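Peroxiredoxin PRX1, mitochondrial (Saccharomyces cerevisiae, PDB 5YKJ) reduces peroxides as a mitochondrial 1-Cys thiol peroxidase, its oxidised thiol being resolved through the glutathione and thioredoxin systems. Local coordinates at residues Ala180-Asn191 with Glu203-Ser213. Sequence-based numbering, arbitrary orientation.
Sequences ADDVIIPPSVSN and EIKPYLRFTKS
The carbonyl oxygen of Val189 is gripped end-on by both terminal nitrogens of Arg209, with NH1 at 2.8 Å and NH2 at 2.9 Å from Val189 O, both bonds lying in the guanidinium plane. In this small antiparallel sheet of the C-terminal part of a 1-Cys peroxiredoxin, far from the centre of the chain, the arginine ties the loop after strand 183-184 to the neighbouring strand 208-211. Arg209 NH1 also donates to Asn191 OD1 (2.9 Å), and the amide, turned only 22° from the guanidinium, passes the link on: Asn191 ND2 reaches the syn side of Glu203 OE2. A bend at chi3 (-65°) swings the guanidinium across toward the 186-191 backbone, and Ile185 CG2 rests over one guanidinium face. Water 3 accepts from Arg209 N and NE while donating to Ile185 O, so NE, too, is linked through water to the backbone of the facing segment. A leucine in place of Arg209 would probably leave Val189 O and Asn191 OD1 without these donors, and the turn Pro186-Val189 and the start of helix 191-198 less firmly held.

The strands themselves pair through Val183 and Thr211, which exchange two backbone hydrogen bonds, and through Ile185 N to Arg209 O at 3.1 Å. On one face Ile184 and Phe210 lie side by side, Ile184 CG1 sitting 4.0 Å from the centroid of the Phe210 ring in a CH-pi contact, while Ile184 CD1 meets Leu208 CD1. The other face carries Val183 and Thr211; helix 191-198 covers Thr211 through Phe198, and helix 153-169 meets Val183 through Leu165. There Thr211 CG2, placed between its backbone N and carbonyl carbon (OG1 chi1 -171°), touches Val183 CG2 and Ile185 CG1, each at 3.8 Å, while Thr211 OG1 bonds to Gln200 O.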
ATOM      1  N   ALA A 180     -19.158   5.859  -5.923  1.00 19.21           N
ATOM      2  CA  ALA A 180     -20.472   6.403  -6.298  1.00 16.50           C
ATOM      3  C   ALA A 180     -21.532   5.971  -5.299  1.00 15.64           C
ATOM      4  O   ALA A 180     -22.603   6.451  -5.349  1.00 21.16           O
ATOM      5  CB  ALA A 180     -20.941   6.142  -7.736  1.00 25.78           C
ATOM      6  N   ASP A 181     -21.196   5.098  -4.355  1.00 15.82           N
ATOM      7  CA  ASP A 181     -22.138   4.732  -3.335  1.00 20.36           C
ATOM      8  C   ASP A 181     -22.231   5.892  -2.314  1.00 23.55           C
ATOM      9  O   ASP A 181     -21.376   6.711  -2.205  1.00 14.84           O
ATOM     10  CB  ASP A 181     -21.743   3.481  -2.559  1.00 16.15           C
ATOM     11  CG  ASP A 181     -21.868   2.183  -3.344  1.00 18.56           C
ATOM     12  OD1 ASP A 181     -22.366   2.155  -4.412  1.00 16.42           O
ATOM     13  OD2 ASP A 181     -21.431   1.199  -2.803  1.00 19.42           O
ATOM     14  N   ASP A 182     -23.308   5.909  -1.579  1.00 19.17           N
ATOM     15  CA  ASP A 182     -23.484   6.903  -0.562  1.00 14.35           C
ATOM     16  C   ASP A 182     -22.419   6.732   0.540  1.00 14.58           C
ATOM     17  O   ASP A 182     -21.982   5.665   0.836  1.00 12.84           O
ATOM     18  CB  ASP A 182     -24.880   6.839   0.081  1.00 17.27           C
ATOM     19  CG  ASP A 182     -26.012   7.164  -0.886  1.00 30.92           C
ATOM     20  OD1 ASP A 182     -25.752   7.729  -1.920  1.00 23.63           O
ATOM     21  OD2 ASP A 182     -27.133   6.776  -0.572  1.00 33.96           O
ATOM     22  N   VAL A 183     -22.063   7.844   1.122  1.00 12.52           N
ATOM     23  CA  VAL A 183     -21.093   7.963   2.180  1.00 13.29           C
ATOM     24  C   VAL A 183     -21.749   8.411   3.489  1.00 13.55           C
ATOM     25  O   VAL A 183     -22.882   8.754   3.534  1.00 13.23           O
ATOM     26  CB  VAL A 183     -19.950   8.908   1.801  1.00 14.12           C
ATOM     27  CG1 VAL A 183     -19.128   8.364   0.647  1.00 16.63           C
ATOM     28  CG2 VAL A 183     -20.451  10.291   1.445  1.00 16.79           C
ATOM     29  N   ILE A 184     -20.957   8.383   4.538  1.00 12.08           N
ATOM     30  CA  ILE A 184     -21.408   8.710   5.861  1.00 12.66           C
ATOM     31  C   ILE A 184     -20.787   9.983   6.432  1.00 12.90           C
ATOM     32  O   ILE A 184     -19.657  10.217   6.257  1.00 14.02           O
ATOM     33  CB  ILE A 184     -21.151   7.532   6.810  1.00 14.69           C
ATOM     34  CG1 ILE A 184     -21.943   6.316   6.417  1.00 13.40           C
ATOM     35  CG2 ILE A 184     -21.489   7.886   8.239  1.00 15.65           C
ATOM     36  CD1 ILE A 184     -21.325   5.017   6.869  1.00 14.44           C
ATOM     37  N   ILE A 185     -21.592  10.786   7.102  1.00 11.67           N
ATOM     38  CA  ILE A 185     -21.119  12.003   7.672  1.00 11.50           C
ATOM     39  C   ILE A 185     -20.495  11.665   9.002  1.00 12.42           C
ATOM     40  O   ILE A 185     -21.061  11.025   9.749  1.00 14.42           O
ATOM     41  CB  ILE A 185     -22.282  13.031   7.790  1.00 13.66           C
ATOM     42  CG1 ILE A 185     -22.862  13.294   6.422  1.00 13.61           C
ATOM     43  CG2 ILE A 185     -21.792  14.338   8.384  1.00 14.40           C
ATOM     44  CD1 ILE A 185     -24.146  14.106   6.438  1.00 22.57           C
ATOM     45  N   PRO A 186     -19.272  12.137   9.232  1.00 14.35           N
ATOM     46  CA  PRO A 186     -18.610  11.843  10.481  1.00 18.12           C
ATOM     47  C   PRO A 186     -19.395  12.444  11.656  1.00 18.62           C
ATOM     48  O   PRO A 186     -19.957  13.457  11.617  1.00 15.88           O
ATOM     49  CB  PRO A 186     -17.235  12.523  10.342  1.00 18.94           C
ATOM     50  CG  PRO A 186     -17.027  12.717   8.923  1.00 20.67           C
ATOM     51  CD  PRO A 186     -18.411  12.952   8.368  1.00 18.31           C
ATOM     52  N   PRO A 187     -19.376  11.687  12.749  1.00 14.07           N
ATOM     53  CA  PRO A 187     -20.090  12.090  13.951  1.00 16.35           C
ATOM     54  C   PRO A 187     -19.605  13.390  14.549  1.00 25.87           C
ATOM     55  O   PRO A 187     -20.338  14.022  15.238  1.00 31.45           O
ATOM     56  CB  PRO A 187     -19.941  10.940  14.913  1.00 27.70           C
ATOM     57  CG  PRO A 187     -19.095   9.962  14.287  1.00 38.43           C
ATOM     58  CD  PRO A 187     -18.783  10.356  12.883  1.00 18.72           C
ATOM     59  N   SER A 188     -18.393  13.778  14.248  1.00 20.62           N
ATOM     60  CA  SER A 188     -17.857  15.019  14.762  1.00 28.33           C
ATOM     61  C   SER A 188     -18.626  16.175  14.137  1.00 28.55           C
ATOM     62  O   SER A 188     -18.550  17.266  14.613  1.00 26.64           O
ATOM     63  CB  SER A 188     -16.379  15.147  14.493  1.00 29.54           C
ATOM     64  OG  SER A 188     -16.145  15.109  13.135  1.00 30.01           O
ATOM     65  N   VAL A 189     -19.373  15.898  13.075  1.00 20.54           N
ATOM     66  CA  VAL A 189     -20.139  16.907  12.374  1.00 18.62           C
ATOM     67  C   VAL A 189     -21.594  16.926  12.854  1.00 23.53           C
ATOM     68  O   VAL A 189     -22.297  16.016  12.677  1.00 16.42           O
ATOM     69  CB  VAL A 189     -20.126  16.666  10.840  1.00 22.17           C
ATOM     70  CG1 VAL A 189     -20.960  17.683  10.103  1.00 19.52           C
ATOM     71  CG2 VAL A 189     -18.714  16.722  10.321  1.00 21.57           C
ATOM     72  N   SER A 190     -22.016  18.059  13.413  1.00 19.07           N
ATOM     73  CA  SER A 190     -23.378  18.224  13.890  1.00 18.62           C
ATOM     74  C   SER A 190     -24.370  18.242  12.755  1.00 20.27           C
ATOM     75  O   SER A 190     -24.022  18.453  11.654  1.00 18.49           O
ATOM     76  CB  SER A 190     -23.502  19.521  14.694  1.00 24.43           C
ATOM     77  OG  SER A 190     -23.544  20.636  13.850  1.00 24.06           O
ATOM     78  N   ASN A 191     -25.632  18.004  13.070  1.00 18.47           N
ATOM     79  CA  ASN A 191     -26.642  18.001  12.050  1.00 19.07           C
ATOM     80  C   ASN A 191     -26.705  19.357  11.307  1.00 19.26           C
ATOM     81  O   ASN A 191     -26.868  19.369  10.159  1.00 16.95           O
ATOM     82  CB  ASN A 191     -28.010  17.617  12.621  1.00 18.80           C
ATOM     83  CG  ASN A 191     -28.266  16.089  12.644  1.00 21.75           C
ATOM     84  OD1 ASN A 191     -27.361  15.279  12.624  1.00 17.20           O
ATOM     85  ND2 ASN A 191     -29.513  15.741  12.767  1.00 21.69           N
ATOM     86  N   GLU A 203     -30.829  10.185   8.149  1.00 13.10           N
ATOM     87  CA  GLU A 203     -30.473   9.855   9.516  1.00 13.11           C
ATOM     88  C   GLU A 203     -31.154   8.560   9.923  1.00 11.43           C
ATOM     89  O   GLU A 203     -32.288   8.545  10.195  1.00 13.86           O
ATOM     90  CB  GLU A 203     -30.880  10.991  10.468  1.00 10.83           C
ATOM     91  CG  GLU A 203     -30.340  10.829  11.883  1.00 13.46           C
ATOM     92  CD  GLU A 203     -30.792  11.949  12.778  1.00 22.77           C
ATOM     93  OE1 GLU A 203     -31.161  11.691  13.905  1.00 17.94           O
ATOM     94  OE2 GLU A 203     -30.703  13.045  12.351  1.00 18.10           O
ATOM     95  N   ILE A 204     -30.388   7.483   9.864  1.00 12.44           N
ATOM     96  CA  ILE A 204     -30.812   6.166  10.272  1.00  9.77           C
ATOM     97  C   ILE A 204     -30.836   6.104  11.805  1.00 10.18           C
ATOM     98  O   ILE A 204     -31.710   5.648  12.394  1.00  9.94           O
ATOM     99  CB  ILE A 204     -29.940   5.066   9.653  1.00  9.55           C
ATOM    100  CG1 ILE A 204     -29.935   5.154   8.135  1.00 17.82           C
ATOM    101  CG2 ILE A 204     -30.386   3.719  10.191  1.00 10.85           C
ATOM    102  CD1 ILE A 204     -31.301   4.970   7.567  1.00 44.68           C
ATOM    103  N   LYS A 205     -29.775   6.642  12.382  1.00  9.09           N
ATOM    104  CA  LYS A 205     -29.605   6.862  13.795  1.00  9.99           C
ATOM    105  C   LYS A 205     -28.854   8.178  13.854  1.00  9.28           C
ATOM    106  O   LYS A 205     -28.283   8.590  12.926  1.00  9.85           O
ATOM    107  CB  LYS A 205     -28.857   5.759  14.565  1.00  8.80           C
ATOM    108  CG  LYS A 205     -29.542   4.432  14.648  1.00 11.32           C
ATOM    109  CD  LYS A 205     -30.698   4.460  15.616  1.00 11.68           C
ATOM    110  CE  LYS A 205     -31.366   3.117  15.641  1.00 20.28           C
ATOM    111  NZ  LYS A 205     -32.344   3.008  16.715  1.00 26.39           N
ATOM    112  N   PRO A 206     -28.833   8.827  15.026  1.00  9.32           N
ATOM    113  CA  PRO A 206     -28.160  10.132  15.099  1.00  9.54           C
ATOM    114  C   PRO A 206     -26.698  10.090  14.673  1.00 11.54           C
ATOM    115  O   PRO A 206     -26.194  11.038  14.192  1.00 12.62           O
ATOM    116  CB  PRO A 206     -28.295  10.515  16.580  1.00 10.10           C
ATOM    117  CG  PRO A 206     -29.623   9.976  16.949  1.00 13.45           C
ATOM    118  CD  PRO A 206     -29.599   8.603  16.269  1.00 12.47           C
ATOM    119  N   TYR A 207     -26.052   8.964  14.894  1.00 11.76           N
ATOM    120  CA  TYR A 207     -24.655   8.798  14.550  1.00 12.17           C
ATOM    121  C   TYR A 207     -24.411   8.201  13.156  1.00 14.33           C
ATOM    122  O   TYR A 207     -23.306   8.146  12.716  1.00 13.16           O
ATOM    123  CB  TYR A 207     -23.942   7.931  15.610  1.00  8.87           C
ATOM    124  CG  TYR A 207     -24.559   6.573  15.803  1.00  9.98           C
ATOM    125  CD1 TYR A 207     -25.552   6.380  16.705  1.00  8.82           C
ATOM    126  CD2 TYR A 207     -24.148   5.506  15.054  1.00  8.64           C
ATOM    127  CE1 TYR A 207     -26.111   5.153  16.914  1.00  9.25           C
ATOM    128  CE2 TYR A 207     -24.720   4.286  15.224  1.00  8.59           C
ATOM    129  CZ  TYR A 207     -25.691   4.107  16.150  1.00 12.17           C
ATOM    130  OH  TYR A 207     -26.251   2.899  16.318  1.00 12.94           O
ATOM    131  N   LEU A 208     -25.488   7.759  12.521  1.00  8.41           N
ATOM    132  CA  LEU A 208     -25.400   7.138  11.237  1.00  8.46           C
ATOM    133  C   LEU A 208     -26.284   7.848  10.222  1.00 11.66           C
ATOM    134  O   LEU A 208     -27.427   7.594  10.116  1.00 10.73           O
ATOM    135  CB  LEU A 208     -25.794   5.669  11.327  1.00  9.93           C
ATOM    136  CG  LEU A 208     -25.698   4.851  10.059  1.00  9.39           C
ATOM    137  CD1 LEU A 208     -24.282   4.721   9.539  1.00 11.14           C
ATOM    138  CD2 LEU A 208     -26.268   3.468  10.292  1.00 10.67           C
ATOM    139  N   ARG A 209     -25.640   8.753   9.496  1.00 10.31           N
ATOM    140  CA  ARG A 209     -26.258   9.575   8.472  1.00 10.71           C
ATOM    141  C   ARG A 209     -25.597   9.425   7.111  1.00 14.87           C
ATOM    142  O   ARG A 209     -24.497   9.771   6.965  1.00 13.47           O
ATOM    143  CB  ARG A 209     -26.233  11.040   8.896  1.00 11.60           C
ATOM    144  CG  ARG A 209     -26.813  11.284  10.280  1.00 10.46           C
ATOM    145  CD  ARG A 209     -26.292  12.568  10.905  1.00 12.84           C
ATOM    146  NE  ARG A 209     -24.874  12.509  11.167  1.00 12.11           N
ATOM    147  CZ  ARG A 209     -24.115  13.492  11.592  1.00 21.71           C
ATOM    148  NH1 ARG A 209     -24.588  14.695  11.847  1.00 16.29           N
ATOM    149  NH2 ARG A 209     -22.833  13.282  11.759  1.00 13.92           N
ATOM    150  N   PHE A 210     -26.357   8.942   6.147  1.00 10.30           N
ATOM    151  CA  PHE A 210     -25.880   8.777   4.782  1.00 11.01           C
ATOM    152  C   PHE A 210     -26.176  10.000   3.890  1.00 14.99           C
ATOM    153  O   PHE A 210     -27.191  10.566   3.972  1.00 14.19           O
ATOM    154  CB  PHE A 210     -26.462   7.534   4.120  1.00 11.77           C
ATOM    155  CG  PHE A 210     -25.965   6.239   4.689  1.00 12.39           C
ATOM    156  CD1 PHE A 210     -24.882   5.627   4.157  1.00 18.10           C
ATOM    157  CD2 PHE A 210     -26.616   5.622   5.713  1.00 12.48           C
ATOM    158  CE1 PHE A 210     -24.436   4.446   4.638  1.00 19.36           C
ATOM    159  CE2 PHE A 210     -26.152   4.450   6.234  1.00 11.17           C
ATOM    160  CZ  PHE A 210     -25.073   3.855   5.685  1.00 13.46           C
ATOM    161  N   THR A 211     -25.235  10.313   3.031  1.00 14.34           N
ATOM    162  CA  THR A 211     -25.397  11.426   2.123  1.00 13.41           C
ATOM    163  C   THR A 211     -24.818  11.005   0.812  1.00 16.35           C
ATOM    164  O   THR A 211     -24.024  10.127   0.757  1.00 16.41           O
ATOM    165  CB  THR A 211     -24.767  12.698   2.663  1.00 19.33           C
ATOM    166  OG1 THR A 211     -25.129  13.784   1.853  1.00 20.50           O
ATOM    167  CG2 THR A 211     -23.249  12.589   2.691  1.00 14.48           C
ATOM    168  N   LYS A 212     -25.248  11.642  -0.247  1.00 18.60           N
ATOM    169  CA  LYS A 212     -24.777  11.284  -1.562  1.00 22.17           C
ATOM    170  C   LYS A 212     -23.370  11.692  -1.835  1.00 22.42           C
ATOM    171  O   LYS A 212     -22.850  12.585  -1.272  1.00 25.83           O
ATOM    172  CB  LYS A 212     -25.685  11.823  -2.659  1.00 26.83           C
ATOM    173  CG  LYS A 212     -26.984  11.086  -2.877  1.00 44.16           C
ATOM    174  CD  LYS A 212     -26.855   9.887  -3.791  1.00 49.98           C
ATOM    175  CE  LYS A 212     -26.296  10.232  -5.157  1.00 60.36           C
ATOM    176  NZ  LYS A 212     -26.197   9.042  -6.021  1.00 47.70           N
ATOM    177  N   SER A 213     -22.748  10.918  -2.716  1.00 33.46           N
ATOM    178  CA  SER A 213     -21.399  11.175  -3.125  1.00 40.93           C
ATOM    179  C   SER A 213     -21.523  11.931  -4.399  1.00 41.41           C
ATOM    180  O   SER A 213     -21.181  13.092  -4.491  1.00 43.21           O
ATOM    181  CB  SER A 213     -20.669   9.898  -3.474  1.00 57.42           C
ATOM    182  OG  SER A 213     -19.299  10.104  -3.296  1.00 54.14           O
TER
HETATM  183  O   HOH W   1     -24.163   8.194  -3.689  1.00 26.60           O
HETATM  184  O   HOH W   2     -24.018   7.469  -7.295  1.00 43.33           O
HETATM  185  O   HOH W   3     -23.355   9.905  10.720  1.00 10.55           O
HETATM  186  O   HOH W   4     -27.373  13.599  14.596  1.00 19.15           O